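PDB 4YWT: glypican-1 from Homo sapiens, which carries heparan sulfate chains at the cell surface, through which it binds alpha-4(V) collagen and takes part in Schwann cell myelination. Local coordinates for residues A[209-214]-A[305-310]; A[148-153]-A[218-223]; A[294-299]-A[464-469]; A[104-109]-A[376-381]. The protein carries 3 engineered substitutions. One frame throughout, in Å; residues are numbered along the deposited sequence. Where two conformers were deposited one is given.

In the fold
All four contacts belong to the elongated, mainly helical glypican core protein. Contact 3 is buried and mostly apolar, with one bridging water. Contacts 2 and 4 are partly buried, and contact 1 lies at the surface, where two arginines and a water meet a loop. Contacts 1 and 2 use adjoining parts of helix 204-236, with centres about 16 Å apart. Contact 2 touches contact 3 through Ser221 and Phe222, and contact 4 through Phe222 and Tyr151. Phe222 meets the ring of Phe106, and Tyr151 is hydrogen-bonded to Asp107. Arginine chemistry thus marks contacts 1 and 2, while contact 3 centres on Leu466, and contact 4 on Phe106 and Leu377.

Contact 1 (A[209-214]-A[305-310]); sequences RLRATR and GTSGVE
Arg211 and Gly305 mark the closest backbone approach, with their CA atoms 7.0 Å apart. Segment 209-214 is helical throughout and lies within helix 204-236. Segment 305-310 has no regular structure and curls back through Gly308, whose phi is positive (76°). No direct hydrogen bond joins the two, so side chains and one water span the gap. Arg211 reaches over from the helix. Its chain is fully extended from CG to NE, and this carries the guanidinium into the bend of the loop. Val309 crosses the arginine at about a right angle. Its CG1 stands over one face of the guanidinium, while Val309 CG2 comes 3.4 Å from Arg211 NH1. Ser307 CB sits at the guanidinium edge, 3.8 Å from Arg211 NH1. The water lies in the plane of the same group and accepts a hydrogen bond from Arg211 NH2 at 2.9 Å. It also accepts from Ser307 N at 3.1 Å and, at a longer 3.3 Å, from Val309 N. One water therefore ties two loop amides to the helix. Arg214 bends at chi3 (48°), which turns its guanidinium flat toward Gly305. Gly305 CA stands over one face and is 3.6 Å from Arg214 NH1. The helix's own Arg211 O lies over the opposite face. Arg214 NH2 is hydrogen-bonded to Lys302 O, and Arg211 NE forms a salt bridge with Glu207. The contact pins the loop between helix 286-299 and helix 316-328 against the early turns of helix 204-236, at the surface of the helical core.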
loop_
_atom_site.group_PDB
_atom_site.type_symbol
_atom_site.label_atom_id
_atom_site.label_comp_id
_atom_site.label_asym_id
_atom_site.label_seq_id
_atom_site.Cartn_x
_atom_site.Cartn_y
_atom_site.Cartn_z
ATOM N N ARG A 209 -20.852 -21.699 0.388
ATOM C CA ARG A 209 -20.896 -20.937 -0.857
ATOM C C ARG A 209 -20.773 -19.441 -0.588
ATOM O O ARG A 209 -19.837 -18.791 -1.060
ATOM C CB ARG A 209 -22.188 -21.216 -1.630
ATOM C CG ARG A 209 -22.204 -20.592 -3.021
ATOM C CD ARG A 209 -23.535 -20.795 -3.740
ATOM N NE ARG A 209 -24.545 -19.821 -3.335
ATOM C CZ ARG A 209 -25.615 -20.109 -2.601
ATOM N NH1 ARG A 209 -25.826 -21.351 -2.192
ATOM N NH2 ARG A 209 -26.478 -19.154 -2.281
ATOM N N LEU A 210 -21.720 -18.911 0.181
ATOM C CA LEU A 210 -21.754 -17.487 0.495
ATOM C C LEU A 210 -20.455 -17.019 1.151
ATOM O O LEU A 210 -19.783 -16.099 0.655
ATOM C CB LEU A 210 -22.941 -17.177 1.409
ATOM C CG LEU A 210 -24.334 -17.351 0.800
ATOM C CD1 LEU A 210 -25.400 -17.324 1.884
ATOM C CD2 LEU A 210 -24.600 -16.278 -0.244
ATOM N N ARG A 211 -20.104 -17.671 2.258
ATOM C CA ARG A 211 -18.937 -17.277 3.040
ATOM C C ARG A 211 -17.649 -17.312 2.225
ATOM O O ARG A 211 -16.879 -16.353 2.247
ATOM C CB ARG A 211 -18.801 -18.166 4.276
ATOM C CG ARG A 211 -19.863 -17.901 5.327
ATOM C CD ARG A 211 -19.687 -18.786 6.547
ATOM N NE ARG A 211 -20.684 -18.482 7.569
ATOM C CZ ARG A 211 -20.545 -17.532 8.489
ATOM N NH1 ARG A 211 -21.506 -17.324 9.379
ATOM N NH2 ARG A 211 -19.446 -16.788 8.517
ATOM N N ALA A 212 -17.416 -18.402 1.501
ATOM C CA ALA A 212 -16.201 -18.515 0.701
ATOM C C ALA A 212 -16.186 -17.466 -0.406
ATOM O O ALA A 212 -15.157 -16.823 -0.648
ATOM C CB ALA A 212 -16.066 -19.907 0.116
ATOM N N THR A 213 -17.331 -17.298 -1.066
ATOM C CA THR A 213 -17.459 -16.322 -2.143
ATOM C C THR A 213 -17.078 -14.922 -1.675
ATOM O O THR A 213 -16.293 -14.238 -2.330
ATOM C CB THR A 213 -18.888 -16.284 -2.713
ATOM O OG1 THR A 213 -19.190 -17.543 -3.329
ATOM C CG2 THR A 213 -19.017 -15.179 -3.747
ATOM N N ARG A 214 -17.625 -14.502 -0.540
ATOM C CA ARG A 214 -17.290 -13.191 0.012
ATOM C C ARG A 214 -15.821 -13.099 0.454
ATOM O O ARG A 214 -15.047 -12.254 -0.030
ATOM C CB ARG A 214 -18.215 -12.872 1.190
ATOM C CG ARG A 214 -17.716 -11.762 2.097
ATOM C CD ARG A 214 -18.679 -11.504 3.249
ATOM N NE ARG A 214 -19.085 -12.733 3.927
ATOM C CZ ARG A 214 -18.305 -13.437 4.744
ATOM N NH1 ARG A 214 -18.770 -14.540 5.314
ATOM N NH2 ARG A 214 -17.061 -13.047 4.988
ATOM N N GLY A 305 -18.222 -12.892 8.451
ATOM C CA GLY A 305 -19.649 -12.683 8.308
ATOM C C GLY A 305 -20.170 -11.860 9.471
ATOM O O GLY A 305 -19.394 -11.390 10.304
ATOM N N THR A 306 -21.485 -11.676 9.525
ATOM C CA THR A 306 -22.108 -10.882 10.580
ATOM C C THR A 306 -22.629 -11.726 11.745
ATOM O O THR A 306 -23.162 -11.188 12.716
ATOM C CB THR A 306 -23.272 -10.042 10.022
ATOM O OG1 THR A 306 -24.219 -10.904 9.379
ATOM C CG2 THR A 306 -22.758 -9.022 9.015
ATOM N N SER A 307 -22.474 -13.043 11.651
ATOM C CA SER A 307 -23.093 -13.957 12.609
ATOM C C SER A 307 -22.214 -14.294 13.816
ATOM O O SER A 307 -22.600 -15.105 14.659
ATOM C CB SER A 307 -23.507 -15.252 11.906
ATOM O OG SER A 307 -24.540 -15.013 10.967
ATOM N N GLY A 308 -21.037 -13.685 13.896
ATOM C CA GLY A 308 -20.136 -13.941 15.006
ATOM C C GLY A 308 -19.432 -15.276 14.863
ATOM O O GLY A 308 -19.130 -15.950 15.847
ATOM N N VAL A 309 -19.164 -15.647 13.616
ATOM C CA VAL A 309 -18.514 -16.907 13.287
ATOM C C VAL A 309 -17.125 -16.584 12.750
ATOM O O VAL A 309 -16.910 -15.499 12.209
ATOM C CB VAL A 309 -19.330 -17.713 12.246
ATOM C CG1 VAL A 309 -18.711 -19.083 11.996
ATOM C CG2 VAL A 309 -20.772 -17.860 12.705
ATOM N N GLU A 310 -16.181 -17.508 12.900
ATOM C CA GLU A 310 -14.813 -17.242 12.482
ATOM C C GLU A 310 -14.742 -17.193 10.962
ATOM O O GLU A 310 -15.739 -17.427 10.280
ATOM C CB GLU A 310 -13.872 -18.321 13.019
ATOM C CG GLU A 310 -14.403 -19.733 12.816
ATOM C CD GLU A 310 -13.335 -20.798 12.971
ATOM O OE1 GLU A 310 -12.142 -20.474 12.803
ATOM O OE2 GLU A 310 -13.692 -21.960 13.258
HETATM O O HOH W 1 -20.207 -14.917 10.573
#

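Contact 2 (A[148-153]-A[218-223]); sequences RLYYRG and AARSFV
Arg220 grips the carbonyl oxygen of Tyr150 side-on with two nitrogens. Arg220 NE lies 3.2 Å from Tyr150 O, almost in line with the carbonyl bond. Arg220 NH2 reaches the same oxygen at 3.1 Å, tilted 25° from the carbonyl plane. Both bonds are bent at the hydrogen, near 145°, as expected when one atom is shared by two donors. The oxygen lies close to the guanidinium plane. The same NH2 stands over one face of the Tyr150 ring, 3.3 Å from Tyr150 CE1. This is a cation-pi contact, with Arg220 CZ 4.7 Å from the ring centroid. Guanidinium and ring planes are steeply inclined, so the cation meets the face through one nitrogen and does not lie flat on it. The bends of the arginine at chi2 and chi3 bring its end to the last turn of helix 137-152. There the carbonyls have few amides left to bind them, and a positive group would probably be favoured. Gly153, just past that turn, has positive phi, and its CA lies 3.9 Å from Arg220 NE. The two helices, 137-152 and 204-236, pack side by side in the long helical body of the glypican core. Their axes here run in broadly the same direction, 9.5 Å apart. Beyond the arginine, the Tyr151 ring reaches Ala219 and Val223. Ala219 CB meets the edge of the ring. Tyr151 OH touches Val223 CG2 at 3.4 Å, and the two side chains cross at about a right angle. The hydroxyl also bonds to Asp107 of helix 70-129. That helix also touches Ala219 and Val223.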
loop_
_atom_site.group_PDB
_atom_site.type_symbol
_atom_site.label_atom_id
_atom_site.label_comp_id
_atom_site.label_asym_id
_atom_site.label_seq_id
_atom_site.Cartn_x
_atom_site.Cartn_y
_atom_site.Cartn_z
ATOM N N ARG A 148 -7.368 -22.650 -3.647
ATOM C CA ARG A 148 -6.037 -22.060 -3.672
ATOM C C ARG A 148 -5.814 -21.281 -4.969
ATOM O O ARG A 148 -5.396 -20.116 -4.947
ATOM C CB ARG A 148 -4.987 -23.160 -3.501
ATOM C CG ARG A 148 -3.618 -22.687 -3.065
ATOM C CD ARG A 148 -2.808 -23.855 -2.522
ATOM N NE ARG A 148 -3.327 -24.325 -1.239
ATOM C CZ ARG A 148 -3.564 -25.599 -0.944
ATOM N NH1 ARG A 148 -3.334 -26.545 -1.845
ATOM N NH2 ARG A 148 -4.035 -25.929 0.252
ATOM N N LEU A 149 -6.105 -21.928 -6.095
ATOM C CA LEU A 149 -6.041 -21.276 -7.401
ATOM C C LEU A 149 -6.937 -20.044 -7.450
ATOM O O LEU A 149 -6.571 -19.017 -8.023
ATOM C CB LEU A 149 -6.445 -22.249 -8.509
ATOM C CG LEU A 149 -5.349 -23.144 -9.085
ATOM C CD1 LEU A 149 -5.960 -24.241 -9.940
ATOM C CD2 LEU A 149 -4.365 -22.317 -9.893
ATOM N N TYR A 150 -8.113 -20.162 -6.844
ATOM C CA TYR A 150 -9.070 -19.065 -6.787
ATOM C C TYR A 150 -8.520 -17.883 -6.000
ATOM O O TYR A 150 -8.741 -16.730 -6.366
ATOM C CB TYR A 150 -10.384 -19.541 -6.166
ATOM C CG TYR A 150 -11.477 -18.499 -6.172
ATOM C CD1 TYR A 150 -12.041 -18.065 -7.363
ATOM C CD2 TYR A 150 -11.950 -17.954 -4.986
ATOM C CE1 TYR A 150 -13.042 -17.116 -7.372
ATOM C CE2 TYR A 150 -12.953 -17.003 -4.987
ATOM C CZ TYR A 150 -13.496 -16.589 -6.185
ATOM O OH TYR A 150 -14.493 -15.642 -6.200
ATOM N N TYR A 151 -7.805 -18.175 -4.917
ATOM C CA TYR A 151 -7.183 -17.124 -4.122
ATOM C C TYR A 151 -6.044 -16.464 -4.887
ATOM O O TYR A 151 -5.888 -15.245 -4.846
ATOM C CB TYR A 151 -6.656 -17.669 -2.790
ATOM C CG TYR A 151 -5.721 -16.706 -2.086
ATOM C CD1 TYR A 151 -6.218 -15.626 -1.367
ATOM C CD2 TYR A 151 -4.343 -16.871 -2.150
ATOM C CE1 TYR A 151 -5.371 -14.741 -0.729
ATOM C CE2 TYR A 151 -3.487 -15.990 -1.516
ATOM C CZ TYR A 151 -4.006 -14.927 -0.806
ATOM O OH TYR A 151 -3.158 -14.048 -0.172
ATOM N N ARG A 152 -5.247 -17.271 -5.582
ATOM C CA ARG A 152 -4.076 -16.746 -6.280
ATOM C C ARG A 152 -4.449 -15.880 -7.481
ATOM O O ARG A 152 -3.592 -15.216 -8.065
ATOM C CB ARG A 152 -3.158 -17.888 -6.720
ATOM C CG ARG A 152 -2.441 -18.569 -5.568
ATOM C CD ARG A 152 -1.282 -19.420 -6.058
ATOM N NE ARG A 152 -0.666 -20.179 -4.973
ATOM C CZ ARG A 152 -0.667 -21.505 -4.895
ATOM N NH1 ARG A 152 -1.250 -22.226 -5.844
ATOM N NH2 ARG A 152 -0.082 -22.113 -3.872
ATOM N N GLY A 153 -5.726 -15.886 -7.848
ATOM C CA GLY A 153 -6.210 -14.993 -8.884
ATOM C C GLY A 153 -6.584 -15.668 -10.189
ATOM O O GLY A 153 -7.135 -15.021 -11.080
ATOM N N ALA A 218 -12.536 -11.132 -1.087
ATOM C CA ALA A 218 -12.126 -10.059 -0.185
ATOM C C ALA A 218 -10.618 -10.114 0.066
ATOM O O ALA A 218 -9.897 -9.133 -0.155
ATOM C CB ALA A 218 -12.886 -10.143 1.127
ATOM N N ALA A 219 -10.152 -11.277 0.512
ATOM C CA ALA A 219 -8.738 -11.504 0.799
ATOM C C ALA A 219 -7.856 -11.220 -0.414
ATOM O O ALA A 219 -6.856 -10.482 -0.324
ATOM C CB ALA A 219 -8.529 -12.932 1.275
ATOM N N ARG A 220 -8.231 -11.813 -1.544
ATOM C CA ARG A 220 -7.479 -11.644 -2.781
ATOM C C ARG A 220 -7.380 -10.178 -3.188
ATOM O O ARG A 220 -6.307 -9.700 -3.556
ATOM C CB ARG A 220 -8.117 -12.446 -3.915
ATOM C CG ARG A 220 -7.312 -12.417 -5.203
ATOM C CD ARG A 220 -8.213 -12.335 -6.419
ATOM N NE ARG A 220 -9.048 -13.521 -6.570
ATOM C CZ ARG A 220 -10.210 -13.536 -7.215
ATOM N NH1 ARG A 220 -10.678 -12.424 -7.763
ATOM N NH2 ARG A 220 -10.905 -14.661 -7.307
ATOM N N SER A 221 -8.502 -9.466 -3.120
ATOM C CA SER A 221 -8.535 -8.062 -3.509
ATOM C C SER A 221 -7.692 -7.208 -2.568
ATOM O O SER A 221 -7.030 -6.261 -2.999
ATOM C CB SER A 221 -9.975 -7.551 -3.542
ATOM O OG SER A 221 -10.748 -8.287 -4.474
ATOM N N PHE A 222 -7.717 -7.544 -1.282
ATOM C CA PHE A 222 -6.913 -6.817 -0.305
ATOM C C PHE A 222 -5.421 -6.984 -0.602
ATOM O O PHE A 222 -4.673 -5.995 -0.708
ATOM C CB PHE A 222 -7.235 -7.291 1.115
ATOM C CG PHE A 222 -6.471 -6.566 2.186
ATOM C CD1 PHE A 222 -6.867 -5.306 2.606
ATOM C CD2 PHE A 222 -5.364 -7.147 2.781
ATOM C CE1 PHE A 222 -6.168 -4.637 3.592
ATOM C CE2 PHE A 222 -4.662 -6.484 3.771
ATOM C CZ PHE A 222 -5.064 -5.228 4.176
ATOM N N VAL A 223 -4.995 -8.238 -0.750
ATOM C CA VAL A 223 -3.595 -8.531 -1.060
ATOM C C VAL A 223 -3.152 -7.843 -2.361
ATOM O O VAL A 223 -2.082 -7.211 -2.421
ATOM C CB VAL A 223 -3.364 -10.055 -1.156
ATOM C CG1 VAL A 223 -2.075 -10.371 -1.899
ATOM C CG2 VAL A 223 -3.356 -10.673 0.237
#

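Contact 3 (A[294-299]-A[464-469]); sequences DSMVLI and NRLRSA
Two helices of the mainly helical glypican core, 286-299 and 450-471, pack here side by side in the buried interior. Leu466 meets Ser295, Met296 and Ile299 across the interface. The axes run in nearly the same direction, at 27° and 9.2 Å apart. Leu466 points across the gap and divides its two methyls. Leu466 CD1 lies 3.7 Å from Met296 CG, while Leu466 CD2 sits against Ile299 CG2, also at 3.7 Å. The isoleucine crosses the leucine at about a right angle. Ile299 CG1 is anti to the backbone N (chi1 -164°), and from it CD1 extends to the next turn of the partner helix. There Ile299 CD1 comes 4.1 Å from Ala469 CB. Ser295 OG is pressed against the leucine, 3.4 Å from Leu466 CB. Its polar need is met within its own helix, by a hydrogen bond to Leu292 O. Helix 204-236 borders the site, with Ala218 and Phe222 on Ile299 and Ser221 on Leu466 and Ala469. One water bridges the two backbones, donating to Ser295 O at 2.9 Å and to Leu466 O at 2.7 Å.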
loop_
_atom_site.group_PDB
_atom_site.type_symbol
_atom_site.label_atom_id
_atom_site.label_comp_id
_atom_site.label_asym_id
_atom_site.label_seq_id
_atom_site.Cartn_x
_atom_site.Cartn_y
_atom_site.Cartn_z
ATOM N N ASP A 294 -8.918 3.680 1.242
ATOM C CA ASP A 294 -10.257 3.638 1.823
ATOM C C ASP A 294 -10.957 2.323 1.497
ATOM O O ASP A 294 -11.506 1.665 2.386
ATOM C CB ASP A 294 -11.102 4.813 1.331
ATOM C CG ASP A 294 -11.145 5.956 2.327
ATOM O OD1 ASP A 294 -10.210 6.071 3.148
ATOM O OD2 ASP A 294 -12.118 6.740 2.288
ATOM N N SER A 295 -10.932 1.938 0.223
ATOM C CA SER A 295 -11.575 0.691 -0.185
ATOM C C SER A 295 -10.860 -0.520 0.419
ATOM O O SER A 295 -11.472 -1.563 0.652
ATOM C CB SER A 295 -11.622 0.579 -1.712
ATOM O OG SER A 295 -10.338 0.333 -2.256
ATOM N N MET A 296 -9.566 -0.369 0.686
ATOM C CA MET A 296 -8.769 -1.438 1.276
ATOM C C MET A 296 -9.071 -1.593 2.762
ATOM O O MET A 296 -9.072 -2.704 3.290
ATOM C CB MET A 296 -7.278 -1.176 1.065
ATOM C CG MET A 296 -6.760 -1.635 -0.288
ATOM S SD MET A 296 -4.959 -1.689 -0.373
ATOM C CE MET A 296 -4.553 0.026 -0.085
ATOM N N VAL A 297 -9.319 -0.476 3.436
ATOM C CA VAL A 297 -9.759 -0.521 4.822
ATOM C C VAL A 297 -11.149 -1.144 4.880
ATOM O O VAL A 297 -11.435 -1.976 5.743
ATOM C CB VAL A 297 -9.777 0.881 5.468
ATOM C CG1 VAL A 297 -10.574 0.872 6.763
ATOM C CG2 VAL A 297 -8.357 1.370 5.715
ATOM N N LEU A 298 -12.001 -0.756 3.936
ATOM C CA LEU A 298 -13.371 -1.257 3.893
ATOM C C LEU A 298 -13.467 -2.756 3.619
ATOM O O LEU A 298 -14.283 -3.446 4.229
ATOM C CB LEU A 298 -14.180 -0.499 2.838
ATOM C CG LEU A 298 -14.850 0.788 3.318
ATOM C CD1 LEU A 298 -15.694 1.399 2.210
ATOM C CD2 LEU A 298 -15.693 0.512 4.554
ATOM N N ILE A 299 -12.638 -3.258 2.707
ATOM C CA ILE A 299 -12.745 -4.650 2.272
ATOM C C ILE A 299 -12.433 -5.648 3.393
ATOM O O ILE A 299 -12.892 -6.790 3.355
ATOM C CB ILE A 299 -11.819 -4.935 1.060
ATOM C CG1 ILE A 299 -12.218 -6.243 0.371
ATOM C CG2 ILE A 299 -10.360 -4.968 1.480
ATOM C CD1 ILE A 299 -13.622 -6.231 -0.197
ATOM N N ASN A 464 -11.476 0.245 -8.188
ATOM C CA ASN A 464 -12.689 -0.304 -8.784
ATOM C C ASN A 464 -12.835 -1.790 -8.474
ATOM O O ASN A 464 -13.912 -2.246 -8.062
ATOM C CB ASN A 464 -12.698 -0.078 -10.298
ATOM C CG ASN A 464 -12.847 1.387 -10.666
ATOM O OD1 ASN A 464 -13.468 2.162 -9.936
ATOM N ND2 ASN A 464 -12.278 1.772 -11.802
ATOM N N ARG A 465 -11.745 -2.535 -8.660
ATOM C CA ARG A 465 -11.722 -3.954 -8.304
ATOM C C ARG A 465 -12.177 -4.193 -6.865
ATOM O O ARG A 465 -12.922 -5.133 -6.593
ATOM C CB ARG A 465 -10.321 -4.545 -8.485
ATOM C CG ARG A 465 -9.929 -4.874 -9.913
ATOM C CD ARG A 465 -8.825 -5.926 -9.914
ATOM N NE ARG A 465 -8.268 -6.166 -11.241
ATOM C CZ ARG A 465 -7.059 -5.770 -11.624
ATOM N NH1 ARG A 465 -6.276 -5.115 -10.777
ATOM N NH2 ARG A 465 -6.630 -6.030 -12.850
ATOM N N LEU A 466 -11.723 -3.342 -5.950
ATOM C CA LEU A 466 -12.045 -3.502 -4.533
ATOM C C LEU A 466 -13.468 -3.083 -4.185
ATOM O O LEU A 466 -14.059 -3.605 -3.240
ATOM C CB LEU A 466 -11.054 -2.716 -3.676
ATOM C CG LEU A 466 -9.723 -3.417 -3.416
ATOM C CD1 LEU A 466 -8.595 -2.412 -3.375
ATOM C CD2 LEU A 466 -9.794 -4.192 -2.111
ATOM N N ARG A 467 -14.017 -2.134 -4.934
ATOM C CA ARG A 467 -15.398 -1.722 -4.721
ATOM C C ARG A 467 -16.335 -2.824 -5.206
ATOM O O ARG A 467 -17.309 -3.181 -4.525
ATOM C CB ARG A 467 -15.680 -0.397 -5.433
ATOM C CG ARG A 467 -14.964 0.783 -4.792
ATOM C CD ARG A 467 -15.173 2.082 -5.556
ATOM N NE ARG A 467 -14.613 3.219 -4.827
ATOM C CZ ARG A 467 -14.422 4.427 -5.349
ATOM N NH1 ARG A 467 -14.739 4.666 -6.613
ATOM N NH2 ARG A 467 -13.908 5.397 -4.604
ATOM N N SER A 468 -16.021 -3.377 -6.374
ATOM C CA SER A 468 -16.774 -4.513 -6.895
ATOM C C SER A 468 -16.671 -5.703 -5.945
ATOM O O SER A 468 -17.672 -6.351 -5.641
ATOM C CB SER A 468 -16.275 -4.902 -8.287
ATOM O OG SER A 468 -16.548 -3.876 -9.224
ATOM N N ALA A 469 -15.458 -5.979 -5.478
ATOM C CA ALA A 469 -15.220 -7.061 -4.527
ATOM C C ALA A 469 -16.036 -6.853 -3.258
ATOM O O ALA A 469 -16.586 -7.802 -2.699
ATOM C CB ALA A 469 -13.742 -7.163 -4.194
HETATM O O HOH W 2 -13.804 -2.174 -0.958
#

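Contact 4 (A[104-109]-A[376-381]); sequences RSFDDH and KLVSEA
Phe106 and His109 reach Leu377 through two different first torsions. CG of Phe106 lies beside its own backbone N (chi1 -85°); the bond from the backbone does not face the partner helix, but the end of the ring comes nearer to it. CG of His109 is anti to the backbone N (chi1 -178°), which swings the imidazole toward the partner helix. Leu377 CD1 sits 3.8 Å from His109 CD2, the two side chains slanting past each other. The second branch, Leu377 CD2, only grazes Ser105 CB at 4.5 Å. Phe106 supplies the other half of the contact. The far end of its ring rests against two successive turns of the partner helix. Phe106 CZ lies 3.4 Å from Leu377 O and 3.9 Å from Leu377 CB. One turn on, Ala381 CB reaches Phe106 CE1 at 3.6 Å. Val378 CG2 touches the other flank of the ring, 4.3 Å from Phe106 CE2. The partners are helix 70-129, the longest of the glypican core, and helix 373-387. They run antiparallel within the helical body, at 159° between directions. The segment axes come no closer than 11.2 Å, a wide spacing spanned by the long side chains of Phe106 and Leu377. No hydrogen bond crosses between the two segments. The Phe106 ring also meets Phe222 of helix 204-236. Val378 packs on Thr300, Phe303 and Trp304 of the loop after helix 286-299. Asp108, on the same turn as His109, touches the sugar of an N-linked glycan.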
loop_
_atom_site.group_PDB
_atom_site.type_symbol
_atom_site.label_atom_id
_atom_site.label_comp_id
_atom_site.label_asym_id
_atom_site.label_seq_id
_atom_site.Cartn_x
_atom_site.Cartn_y
_atom_site.Cartn_z
ATOM N N ARG A 104 3.459 -9.466 2.600
ATOM C CA ARG A 104 3.979 -10.775 2.983
ATOM C C ARG A 104 3.144 -11.391 4.101
ATOM O O ARG A 104 2.716 -12.545 4.005
ATOM C CB ARG A 104 5.442 -10.670 3.417
ATOM N N SER A 105 2.897 -10.604 5.146
ATOM C CA SER A 105 2.122 -11.069 6.293
ATOM C C SER A 105 0.743 -11.595 5.896
ATOM O O SER A 105 0.382 -12.724 6.237
ATOM C CB SER A 105 1.971 -9.948 7.324
ATOM O OG SER A 105 3.217 -9.638 7.924
ATOM N N PHE A 106 -0.022 -10.784 5.169
ATOM C CA PHE A 106 -1.384 -11.177 4.812
ATOM C C PHE A 106 -1.429 -12.349 3.834
ATOM O O PHE A 106 -2.217 -13.282 4.019
ATOM C CB PHE A 106 -2.153 -9.989 4.235
ATOM C CG PHE A 106 -2.781 -9.118 5.283
ATOM C CD1 PHE A 106 -2.068 -8.076 5.858
ATOM C CD2 PHE A 106 -4.081 -9.349 5.703
ATOM C CE1 PHE A 106 -2.643 -7.276 6.827
ATOM C CE2 PHE A 106 -4.663 -8.553 6.673
ATOM C CZ PHE A 106 -3.942 -7.513 7.235
ATOM N N ASP A 107 -0.593 -12.305 2.798
ATOM C CA ASP A 107 -0.554 -13.398 1.827
ATOM C C ASP A 107 -0.224 -14.718 2.530
ATOM O O ASP A 107 -0.972 -15.714 2.434
ATOM C CB ASP A 107 0.472 -13.103 0.729
ATOM C CG ASP A 107 0.370 -14.065 -0.439
ATOM O OD1 ASP A 107 -0.768 -14.381 -0.851
ATOM O OD2 ASP A 107 1.423 -14.500 -0.949
ATOM N N ASP A 108 0.890 -14.698 3.260
ATOM C CA ASP A 108 1.346 -15.864 4.005
ATOM C C ASP A 108 0.296 -16.366 4.985
ATOM O O ASP A 108 0.146 -17.573 5.159
ATOM C CB ASP A 108 2.641 -15.549 4.760
ATOM C CG ASP A 108 3.862 -15.570 3.861
ATOM O OD1 ASP A 108 3.694 -15.562 2.622
ATOM O OD2 ASP A 108 4.992 -15.592 4.394
ATOM N N HIS A 109 -0.432 -15.453 5.623
ATOM C CA HIS A 109 -1.407 -15.878 6.623
ATOM C C HIS A 109 -2.669 -16.467 5.996
ATOM O O HIS A 109 -3.255 -17.392 6.550
ATOM C CB HIS A 109 -1.795 -14.730 7.549
ATOM C CG HIS A 109 -2.760 -15.137 8.619
ATOM N ND1 HIS A 109 -2.466 -16.108 9.552
ATOM C CD2 HIS A 109 -4.020 -14.723 8.893
ATOM C CE1 HIS A 109 -3.499 -16.270 10.358
ATOM N NE2 HIS A 109 -4.455 -15.439 9.981
ATOM N N LYS A 376 -6.092 -9.200 14.590
ATOM C CA LYS A 376 -4.977 -8.363 15.019
ATOM C C LYS A 376 -4.259 -7.780 13.808
ATOM O O LYS A 376 -3.918 -6.587 13.779
ATOM C CB LYS A 376 -3.996 -9.161 15.878
ATOM C CG LYS A 376 -4.574 -9.660 17.190
ATOM C CD LYS A 376 -3.473 -10.185 18.098
ATOM C CE LYS A 376 -4.041 -10.854 19.335
ATOM N NZ LYS A 376 -5.010 -9.967 20.037
ATOM N N LEU A 377 -4.034 -8.634 12.812
ATOM C CA LEU A 377 -3.418 -8.209 11.563
ATOM C C LEU A 377 -4.236 -7.105 10.906
ATOM O O LEU A 377 -3.680 -6.143 10.382
ATOM C CB LEU A 377 -3.269 -9.390 10.604
ATOM C CG LEU A 377 -2.146 -10.380 10.910
ATOM C CD1 LEU A 377 -2.193 -11.546 9.936
ATOM C CD2 LEU A 377 -0.794 -9.687 10.861
ATOM N N VAL A 378 -5.557 -7.245 10.949
ATOM C CA VAL A 378 -6.448 -6.256 10.357
ATOM C C VAL A 378 -6.399 -4.933 11.122
ATOM O O VAL A 378 -6.378 -3.866 10.512
ATOM C CB VAL A 378 -7.904 -6.778 10.290
ATOM C CG1 VAL A 378 -8.894 -5.632 10.157
ATOM C CG2 VAL A 378 -8.057 -7.747 9.129
ATOM N N SER A 379 -6.363 -5.000 12.450
ATOM C CA SER A 379 -6.245 -3.790 13.264
ATOM C C SER A 379 -4.950 -3.040 12.954
ATOM O O SER A 379 -4.962 -1.833 12.667
ATOM C CB SER A 379 -6.305 -4.130 14.755
ATOM O OG SER A 379 -7.634 -4.397 15.166
ATOM N N GLU A 380 -3.835 -3.764 13.010
ATOM C CA GLU A 380 -2.530 -3.181 12.714
ATOM C C GLU A 380 -2.493 -2.579 11.308
ATOM O O GLU A 380 -2.007 -1.463 11.112
ATOM C CB GLU A 380 -1.430 -4.235 12.869
ATOM C CG GLU A 380 -0.094 -3.852 12.246
ATOM C CD GLU A 380 0.601 -2.721 12.982
ATOM O OE1 GLU A 380 0.198 -2.408 14.122
ATOM O OE2 GLU A 380 1.555 -2.146 12.417
ATOM N N ALA A 381 -3.026 -3.320 10.342
ATOM C CA ALA A 381 -3.036 -2.883 8.951
ATOM C C ALA A 381 -3.870 -1.621 8.758
ATOM O O ALA A 381 -3.466 -0.712 8.038
ATOM C CB ALA A 381 -3.549 -3.994 8.052
#